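Local coordinates for proximal thread matrix protein 1 (Mytilus galloprovincialis, PDB 4CN9) that probably binds collagen in the proximal byssal thread of the mussel through von Willebrand factor type A domains and carries zinc ions, at residues A[78-92]-A[120-132]. Sequence-based numbering, arbitrary orientation.
Sequences KDFVKELVDSFTTVG and KTKEDIKKGIQDM
Two neighbouring, nearly antiparallel helices of a von Willebrand factor type A domain meet here: where the 78-85 part of helix 73-85 packs on helix 122-130, the axes come within 9.5 Å at 164° between their directions. The apolar seam packs knobs into holes from both sides: V85 sits among K122, I125, K126 and I129, while I129 drops among K78, V81, K82 and V85. CD1 of I129 presses on V81 CG1 at 3.5 Å, closer than usual for two carbons, and also reaches V85 CG2. Farther along, V91 CG1 meets the CD1 end of I125 just as tightly.

Lysines then fasten the helix and loop ends to each other. K78, its chain extended beyond CG, runs past I129 to the end of the opposite helix, where NZ donates to M132 O (2.7 Å) in the carbonyl plane and to Q130 O from well above that plane. At the other end K122 lies alongside V85 and V91, and a final bend (chi4 71°) turns its ammonium into the turn 88-91: NZ meets V91 O on a lone pair at 2.8 Å and F88 O at 2.9 Å. F88 O also accepts V91 N from the opposite face, so two donors grip it.

On the outer side K82 and K126 cross with their aliphatic parts in contact. K82 NZ bonds Q130 OE1 (2.7 Å), and the same amide's NE2 donates to Q75 OE1; K126 NZ makes a salt bridge to D86 OD2 at 2.9 Å, on the syn lone pair of that oxygen. The loop just past the helix reaches a zinc site: T89 OG1 bonds D51, a ligand of that ion. V81 and V85 touch F101, and M132, just past the second helix, touches V103, both on strand 100-106, so the two helices lie side by side over the central sheet of the Rossmann-like vWA fold.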
ATOM      1  N   LYS A  78      -3.387 -19.445 -16.670  1.00 22.68           N
ATOM      2  CA  LYS A  78      -2.038 -19.756 -17.112  1.00 24.12           C
ATOM      3  C   LYS A  78      -1.569 -18.755 -18.159  1.00 26.12           C
ATOM      4  O   LYS A  78      -0.421 -18.293 -18.137  1.00 24.19           O
ATOM      5  CB  LYS A  78      -1.980 -21.169 -17.689  1.00 24.97           C
ATOM      6  CG  LYS A  78      -2.050 -22.249 -16.643  1.00 22.98           C
ATOM      7  CD  LYS A  78      -2.075 -23.618 -17.258  1.00 26.31           C
ATOM      8  CE  LYS A  78      -1.972 -24.686 -16.181  1.00 27.55           C
ATOM      9  NZ  LYS A  78      -1.787 -26.030 -16.753  1.00 26.80           N
ATOM     10  N   ASP A  79      -2.461 -18.437 -19.093  1.00 26.42           N
ATOM     11  CA  ASP A  79      -2.141 -17.497 -20.165  1.00 26.33           C
ATOM     12  C   ASP A  79      -1.822 -16.117 -19.608  1.00 25.44           C
ATOM     13  O   ASP A  79      -0.877 -15.451 -20.050  1.00 28.18           O
ATOM     14  CB  ASP A  79      -3.292 -17.437 -21.175  1.00 24.21           C
ATOM     15  CG  ASP A  79      -3.405 -18.714 -22.001  1.00 24.91           C
ATOM     16  OD1 ASP A  79      -2.466 -19.531 -21.960  1.00 29.98           O
ATOM     17  OD2 ASP A  79      -4.423 -18.899 -22.697  1.00 38.37           O
ATOM     18  N   PHE A  80      -2.598 -15.697 -18.619  1.00 23.93           N
ATOM     19  CA  PHE A  80      -2.351 -14.424 -17.971  1.00 23.12           C
ATOM     20  C   PHE A  80      -0.942 -14.399 -17.373  1.00 23.94           C
ATOM     21  O   PHE A  80      -0.230 -13.409 -17.504  1.00 23.09           O
ATOM     22  CB  PHE A  80      -3.416 -14.155 -16.902  1.00 23.55           C
ATOM     23  CG  PHE A  80      -3.210 -12.874 -16.158  1.00 25.80           C
ATOM     24  CD1 PHE A  80      -3.529 -11.663 -16.744  1.00 26.09           C
ATOM     25  CD2 PHE A  80      -2.682 -12.875 -14.878  1.00 25.24           C
ATOM     26  CE1 PHE A  80      -3.346 -10.481 -16.066  1.00 27.33           C
ATOM     27  CE2 PHE A  80      -2.485 -11.692 -14.198  1.00 25.10           C
ATOM     28  CZ  PHE A  80      -2.821 -10.492 -14.793  1.00 26.24           C
ATOM     29  N   VAL A  81      -0.534 -15.496 -16.738  1.00 22.30           N
ATOM     30  CA  VAL A  81       0.769 -15.538 -16.078  1.00 24.01           C
ATOM     31  C   VAL A  81       1.887 -15.553 -17.118  1.00 24.48           C
ATOM     32  O   VAL A  81       2.928 -14.938 -16.932  1.00 21.50           O
ATOM     33  CB  VAL A  81       0.882 -16.754 -15.127  1.00 21.80           C
ATOM     34  CG1 VAL A  81       2.267 -16.831 -14.503  1.00 22.54           C
ATOM     35  CG2 VAL A  81      -0.190 -16.664 -14.043  1.00 24.59           C
ATOM     36  N   LYS A  82       1.653 -16.246 -18.228  1.00 24.82           N
ATOM     37  CA  LYS A  82       2.578 -16.210 -19.352  1.00 23.77           C
ATOM     38  C   LYS A  82       2.788 -14.792 -19.862  1.00 22.70           C
ATOM     39  O   LYS A  82       3.901 -14.404 -20.201  1.00 22.18           O
ATOM     40  CB  LYS A  82       2.059 -17.080 -20.490  1.00 23.09           C
ATOM     41  CG  LYS A  82       2.139 -18.542 -20.217  1.00 28.90           C
ATOM     42  CD  LYS A  82       1.659 -19.345 -21.424  1.00 31.62           C
ATOM     43  CE  LYS A  82       1.568 -20.812 -21.076  1.00 30.26           C
ATOM     44  NZ  LYS A  82       0.876 -21.597 -22.128  1.00 33.33           N
ATOM     45  N   GLU A  83       1.710 -14.020 -19.926  1.00 22.11           N
ATOM     46  CA  GLU A  83       1.796 -12.647 -20.387  1.00 24.24           C
ATOM     47  C   GLU A  83       2.615 -11.780 -19.422  1.00 24.74           C
ATOM     48  O   GLU A  83       3.365 -10.902 -19.848  1.00 24.47           O
ATOM     49  CB  GLU A  83       0.387 -12.086 -20.592  1.00 27.61           C
ATOM     50  CG  GLU A  83      -0.311 -12.752 -21.780  1.00 28.87           C
ATOM     51  CD  GLU A  83      -1.806 -12.545 -21.783  1.00 32.30           C
ATOM     52  OE1 GLU A  83      -2.295 -11.686 -21.030  1.00 34.65           O
ATOM     53  OE2 GLU A  83      -2.497 -13.249 -22.544  1.00 34.30           O
ATOM     54  N   LEU A  84       2.486 -12.047 -18.124  1.00 22.88           N
ATOM     55  CA  LEU A  84       3.325 -11.394 -17.114  1.00 25.38           C
ATOM     56  C   LEU A  84       4.798 -11.661 -17.368  1.00 21.65           C
ATOM     57  O   LEU A  84       5.611 -10.742 -17.367  1.00 23.36           O
ATOM     58  CB  LEU A  84       2.972 -11.904 -15.714  1.00 25.13           C
ATOM     59  CG  LEU A  84       1.555 -11.575 -15.247  1.00 28.05           C
ATOM     60  CD1 LEU A  84       1.237 -12.264 -13.927  1.00 29.18           C
ATOM     61  CD2 LEU A  84       1.392 -10.062 -15.127  1.00 24.76           C
ATOM     62  N   VAL A  85       5.139 -12.929 -17.547  1.00 23.01           N
ATOM     63  CA  VAL A  85       6.514 -13.315 -17.824  1.00 21.01           C
ATOM     64  C   VAL A  85       7.084 -12.512 -18.995  1.00 22.56           C
ATOM     65  O   VAL A  85       8.205 -12.004 -18.934  1.00 24.22           O
ATOM     66  CB  VAL A  85       6.612 -14.802 -18.143  1.00 23.35           C
ATOM     67  CG1 VAL A  85       8.000 -15.145 -18.688  1.00 30.73           C
ATOM     68  CG2 VAL A  85       6.292 -15.630 -16.899  1.00 24.64           C
ATOM     69  N   ASP A  86       6.296 -12.384 -20.053  1.00 24.90           N
ATOM     70  CA  ASP A  86       6.734 -11.696 -21.274  1.00 23.46           C
ATOM     71  C   ASP A  86       6.734 -10.182 -21.129  1.00 25.52           C
ATOM     72  O   ASP A  86       7.119  -9.475 -22.054  1.00 28.76           O
ATOM     73  CB  ASP A  86       5.850 -12.112 -22.464  1.00 26.83           C
ATOM     74  CG  ASP A  86       6.278 -13.443 -23.070  1.00 26.00           C
ATOM     75  OD1 ASP A  86       7.392 -13.918 -22.749  1.00 28.39           O
ATOM     76  OD2 ASP A  86       5.509 -14.018 -23.865  1.00 29.64           O
ATOM     77  N   SER A  87       6.314  -9.688 -19.965  1.00 26.50           N
ATOM     78  CA  SER A  87       6.309  -8.250 -19.676  1.00 24.89           C
ATOM     79  C   SER A  87       7.581  -7.769 -18.962  1.00 24.55           C
ATOM     80  O   SER A  87       7.827  -6.554 -18.844  1.00 26.67           O
ATOM     81  CB  SER A  87       5.087  -7.911 -18.821  1.00 29.57           C
ATOM     82  OG  SER A  87       3.891  -8.353 -19.456  1.00 31.37           O
ATOM     83  N   PHE A  88       8.395  -8.711 -18.491  1.00 23.89           N
ATOM     84  CA  PHE A  88       9.614  -8.364 -17.764  1.00 26.35           C
ATOM     85  C   PHE A  88      10.825  -8.613 -18.633  1.00 28.31           C
ATOM     86  O   PHE A  88      11.222  -9.750 -18.848  1.00 27.24           O
ATOM     87  CB  PHE A  88       9.699  -9.139 -16.441  1.00 26.18           C
ATOM     88  CG  PHE A  88       8.696  -8.673 -15.428  1.00 26.33           C
ATOM     89  CD1 PHE A  88       8.978  -7.600 -14.604  1.00 27.19           C
ATOM     90  CD2 PHE A  88       7.462  -9.283 -15.330  1.00 31.57           C
ATOM     91  CE1 PHE A  88       8.060  -7.159 -13.689  1.00 27.52           C
ATOM     92  CE2 PHE A  88       6.538  -8.848 -14.412  1.00 32.84           C
ATOM     93  CZ  PHE A  88       6.836  -7.770 -13.600  1.00 30.30           C
ATOM     94  N   THR A  89      11.404  -7.527 -19.125  1.00 26.08           N
ATOM     95  CA  THR A  89      12.435  -7.601 -20.154  1.00 34.54           C
ATOM     96  C   THR A  89      13.696  -8.331 -19.692  1.00 34.88           C
ATOM     97  O   THR A  89      14.345  -8.987 -20.499  1.00 38.13           O
ATOM     98  CB  THR A  89      12.801  -6.192 -20.669  1.00 34.48           C
ATOM     99  OG1 THR A  89      13.392  -5.426 -19.616  1.00 39.46           O
ATOM    100  CG2 THR A  89      11.563  -5.476 -21.177  1.00 34.47           C
ATOM    101  N   THR A  90      14.025  -8.252 -18.401  1.00 31.13           N
ATOM    102  CA  THR A  90      15.262  -8.867 -17.886  1.00 32.21           C
ATOM    103  C   THR A  90      15.121 -10.344 -17.470  1.00 32.55           C
ATOM    104  O   THR A  90      16.088 -10.973 -17.019  1.00 28.51           O
ATOM    105  CB  THR A  90      15.860  -8.057 -16.702  1.00 34.50           C
ATOM    106  OG1 THR A  90      14.975  -8.094 -15.578  1.00 32.65           O
ATOM    107  CG2 THR A  90      16.095  -6.601 -17.106  1.00 36.10           C
ATOM    108  N   VAL A  91      13.927 -10.903 -17.618  1.00 31.87           N
ATOM    109  CA  VAL A  91      13.741 -12.344 -17.420  1.00 32.86           C
ATOM    110  C   VAL A  91      14.425 -13.068 -18.575  1.00 38.11           C
ATOM    111  O   VAL A  91      14.146 -12.783 -19.738  1.00 39.84           O
ATOM    112  CB  VAL A  91      12.236 -12.731 -17.382  1.00 35.68           C
ATOM    113  CG1 VAL A  91      12.057 -14.245 -17.235  1.00 34.82           C
ATOM    114  CG2 VAL A  91      11.537 -12.022 -16.254  1.00 30.79           C
ATOM    115  N   GLY A  92      15.335 -13.988 -18.259  1.00 45.18           N
ATOM    116  CA  GLY A  92      16.096 -14.695 -19.278  1.00 38.88           C
ATOM    117  C   GLY A  92      17.410 -14.007 -19.600  1.00 50.03           C
ATOM    118  O   GLY A  92      18.178 -14.451 -20.457  1.00 52.09           O
ATOM    119  N   LYS A 120      15.624 -20.643 -16.956  1.00 30.81           N
ATOM    120  CA  LYS A 120      16.564 -19.583 -17.288  1.00 33.23           C
ATOM    121  C   LYS A 120      16.165 -18.769 -18.524  1.00 33.50           C
ATOM    122  O   LYS A 120      16.829 -17.789 -18.856  1.00 40.72           O
ATOM    123  CB  LYS A 120      17.953 -20.193 -17.477  1.00 38.56           C
ATOM    124  CG  LYS A 120      18.485 -20.896 -16.225  1.00 40.22           C
ATOM    125  CD  LYS A 120      19.357 -19.955 -15.397  1.00 51.11           C
ATOM    126  CE  LYS A 120      20.013 -20.661 -14.212  1.00 52.00           C
ATOM    127  NZ  LYS A 120      19.104 -20.798 -13.038  1.00 37.95           N
ATOM    128  N   THR A 121      15.095 -19.166 -19.206  1.00 30.38           N
ATOM    129  CA  THR A 121      14.547 -18.362 -20.297  1.00 28.62           C
ATOM    130  C   THR A 121      13.035 -18.193 -20.162  1.00 25.54           C
ATOM    131  O   THR A 121      12.364 -19.015 -19.535  1.00 26.38           O
ATOM    132  CB  THR A 121      14.816 -18.998 -21.675  1.00 30.43           C
ATOM    133  OG1 THR A 121      14.029 -20.184 -21.815  1.00 26.76           O
ATOM    134  CG2 THR A 121      16.281 -19.340 -21.842  1.00 32.77           C
ATOM    135  N   LYS A 122      12.506 -17.140 -20.774  1.00 25.57           N
ATOM    136  CA  LYS A 122      11.066 -16.918 -20.826  1.00 29.50           C
ATOM    137  C   LYS A 122      10.301 -18.132 -21.366  1.00 30.16           C
ATOM    138  O   LYS A 122       9.248 -18.493 -20.841  1.00 27.64           O
ATOM    139  CB  LYS A 122      10.746 -15.687 -21.675  1.00 31.97           C
ATOM    140  CG  LYS A 122      11.046 -14.351 -21.000  1.00 31.71           C
ATOM    141  CD  LYS A 122      10.576 -13.194 -21.879  1.00 32.35           C
ATOM    142  CE  LYS A 122      10.697 -11.840 -21.192  1.00 31.81           C
ATOM    143  NZ  LYS A 122      12.110 -11.395 -21.046  1.00 39.94           N
ATOM    144  N   GLU A 123      10.825 -18.759 -22.418  1.00 28.95           N
ATOM    145  CA  GLU A 123      10.163 -19.909 -23.035  1.00 26.95           C
ATOM    146  C   GLU A 123      10.040 -21.065 -22.052  1.00 24.30           C
ATOM    147  O   GLU A 123       8.976 -21.646 -21.903  1.00 26.75           O
ATOM    148  CB  GLU A 123      10.942 -20.390 -24.268  1.00 30.10           C
ATOM    149  CG  GLU A 123      10.337 -21.622 -24.924  1.00 40.82           C
ATOM    150  CD  GLU A 123      11.228 -22.212 -26.006  1.00 56.32           C
ATOM    151  OE1 GLU A 123      12.326 -22.709 -25.675  1.00 58.96           O
ATOM    152  OE2 GLU A 123      10.826 -22.180 -27.188  1.00 62.93           O
ATOM    153  N   ASP A 124      11.146 -21.403 -21.402  1.00 24.99           N
ATOM    154  CA  ASP A 124      11.154 -22.459 -20.398  1.00 28.23           C
ATOM    155  C   ASP A 124      10.203 -22.173 -19.227  1.00 26.91           C
ATOM    156  O   ASP A 124       9.513 -23.078 -18.749  1.00 26.97           O
ATOM    157  CB  ASP A 124      12.573 -22.672 -19.882  1.00 29.02           C
ATOM    158  CG  ASP A 124      13.442 -23.436 -20.870  1.00 33.17           C
ATOM    159  OD1 ASP A 124      12.888 -24.016 -21.821  1.00 34.61           O
ATOM    160  OD2 ASP A 124      14.673 -23.463 -20.689  1.00 34.98           O
ATOM    161  N   ILE A 125      10.170 -20.921 -18.770  1.00 26.96           N
ATOM    162  CA  ILE A 125       9.249 -20.531 -17.703  1.00 24.66           C
ATOM    163  C   ILE A 125       7.806 -20.714 -18.167  1.00 22.31           C
ATOM    164  O   ILE A 125       6.973 -21.257 -17.439  1.00 22.86           O
ATOM    165  CB  ILE A 125       9.488 -19.079 -17.245  1.00 26.78           C
ATOM    166  CG1 ILE A 125      10.851 -18.963 -16.543  1.00 26.39           C
ATOM    167  CG2 ILE A 125       8.364 -18.612 -16.321  1.00 23.36           C
ATOM    168  CD1 ILE A 125      11.354 -17.536 -16.450  1.00 26.10           C
ATOM    169  N   LYS A 126       7.510 -20.290 -19.394  1.00 23.61           N
ATOM    170  CA  LYS A 126       6.151 -20.401 -19.917  1.00 25.40           C
ATOM    171  C   LYS A 126       5.697 -21.861 -20.047  1.00 28.59           C
ATOM    172  O   LYS A 126       4.542 -22.188 -19.768  1.00 23.49           O
ATOM    173  CB  LYS A 126       6.008 -19.608 -21.227  1.00 28.73           C
ATOM    174  CG  LYS A 126       6.075 -18.088 -20.992  1.00 25.22           C
ATOM    175  CD  LYS A 126       5.680 -17.259 -22.208  1.00 29.30           C
ATOM    176  CE  LYS A 126       6.689 -17.384 -23.349  1.00 28.86           C
ATOM    177  NZ  LYS A 126       6.145 -16.718 -24.566  1.00 31.02           N
ATOM    178  N   LYS A 127       6.620 -22.734 -20.442  1.00 27.96           N
ATOM    179  CA  LYS A 127       6.370 -24.169 -20.496  1.00 28.63           C
ATOM    180  C   LYS A 127       6.109 -24.722 -19.092  1.00 26.78           C
ATOM    181  O   LYS A 127       5.205 -25.536 -18.886  1.00 25.96           O
ATOM    182  CB  LYS A 127       7.577 -24.872 -21.127  1.00 29.08           C
ATOM    183  CG  LYS A 127       7.544 -26.389 -21.094  1.00 38.94           C
ATOM    184  CD  LYS A 127       6.604 -26.971 -22.133  1.00 47.93           C
ATOM    185  CE  LYS A 127       6.760 -28.494 -22.224  1.00 49.13           C
ATOM    186  NZ  LYS A 127       5.573 -29.147 -22.856  1.00 56.06           N
ATOM    187  N   GLY A 128       6.898 -24.271 -18.122  1.00 27.46           N
ATOM    188  CA  GLY A 128       6.645 -24.622 -16.734  1.00 26.09           C
ATOM    189  C   GLY A 128       5.234 -24.270 -16.308  1.00 21.08           C
ATOM    190  O   GLY A 128       4.554 -25.069 -15.678  1.00 24.48           O
ATOM    191  N   ILE A 129       4.784 -23.065 -16.654  1.00 24.66           N
ATOM    192  CA  ILE A 129       3.430 -22.624 -16.319  1.00 20.76           C
ATOM    193  C   ILE A 129       2.386 -23.525 -16.994  1.00 28.14           C
ATOM    194  O   ILE A 129       1.415 -23.980 -16.361  1.00 24.37           O
ATOM    195  CB  ILE A 129       3.223 -21.167 -16.751  1.00 24.72           C
ATOM    196  CG1 ILE A 129       4.056 -20.229 -15.862  1.00 20.47           C
ATOM    197  CG2 ILE A 129       1.750 -20.786 -16.702  1.00 21.92           C
ATOM    198  CD1 ILE A 129       4.277 -18.869 -16.470  1.00 23.33           C
ATOM    199  N   GLN A 130       2.597 -23.801 -18.278  1.00 26.66           N
ATOM    200  CA  GLN A 130       1.674 -24.645 -19.026  1.00 27.06           C
ATOM    201  C   GLN A 130       1.566 -26.055 -18.419  1.00 25.71           C
ATOM    202  O   GLN A 130       0.487 -26.659 -18.390  1.00 26.68           O
ATOM    203  CB  GLN A 130       2.105 -24.737 -20.499  1.00 28.53           C
ATOM    204  CG  GLN A 130       1.102 -25.478 -21.365  1.00 28.77           C
ATOM    205  CD  GLN A 130      -0.300 -24.905 -21.234  1.00 26.08           C
ATOM    206  OE1 GLN A 130      -0.484 -23.691 -21.216  1.00 27.67           O
ATOM    207  NE2 GLN A 130      -1.293 -25.778 -21.125  1.00 32.78           N
ATOM    208  N   ASP A 131       2.684 -26.563 -17.921  1.00 26.11           N
ATOM    209  CA  ASP A 131       2.755 -27.922 -17.406  1.00 27.91           C
ATOM    210  C   ASP A 131       2.227 -28.068 -15.985  1.00 31.72           C
ATOM    211  O   ASP A 131       2.166 -29.176 -15.468  1.00 29.05           O
ATOM    212  CB  ASP A 131       4.197 -28.425 -17.429  1.00 30.45           C
ATOM    213  CG  ASP A 131       4.676 -28.764 -18.825  1.00 32.48           C
ATOM    214  OD1 ASP A 131       3.829 -28.909 -19.734  1.00 36.18           O
ATOM    215  OD2 ASP A 131       5.902 -28.878 -19.005  1.00 38.09           O
ATOM    216  N   MET A 132       1.854 -26.964 -15.348  1.00 26.53           N
ATOM    217  CA  MET A 132       1.316 -27.034 -13.991  1.00 25.69           C
ATOM    218  C   MET A 132       0.046 -27.844 -13.956  1.00 25.15           C
ATOM    219  O   MET A 132      -0.816 -27.692 -14.821  1.00 25.86           O
ATOM    220  CB  MET A 132       0.968 -25.650 -13.455  1.00 26.98           C
ATOM    221  CG  MET A 132       2.117 -24.739 -13.158  1.00 31.21           C
ATOM    222  SD  MET A 132       1.445 -23.072 -12.880  1.00 36.68           S
ATOM    223  CE  MET A 132       0.484 -23.381 -11.404  1.00 28.36           C
TER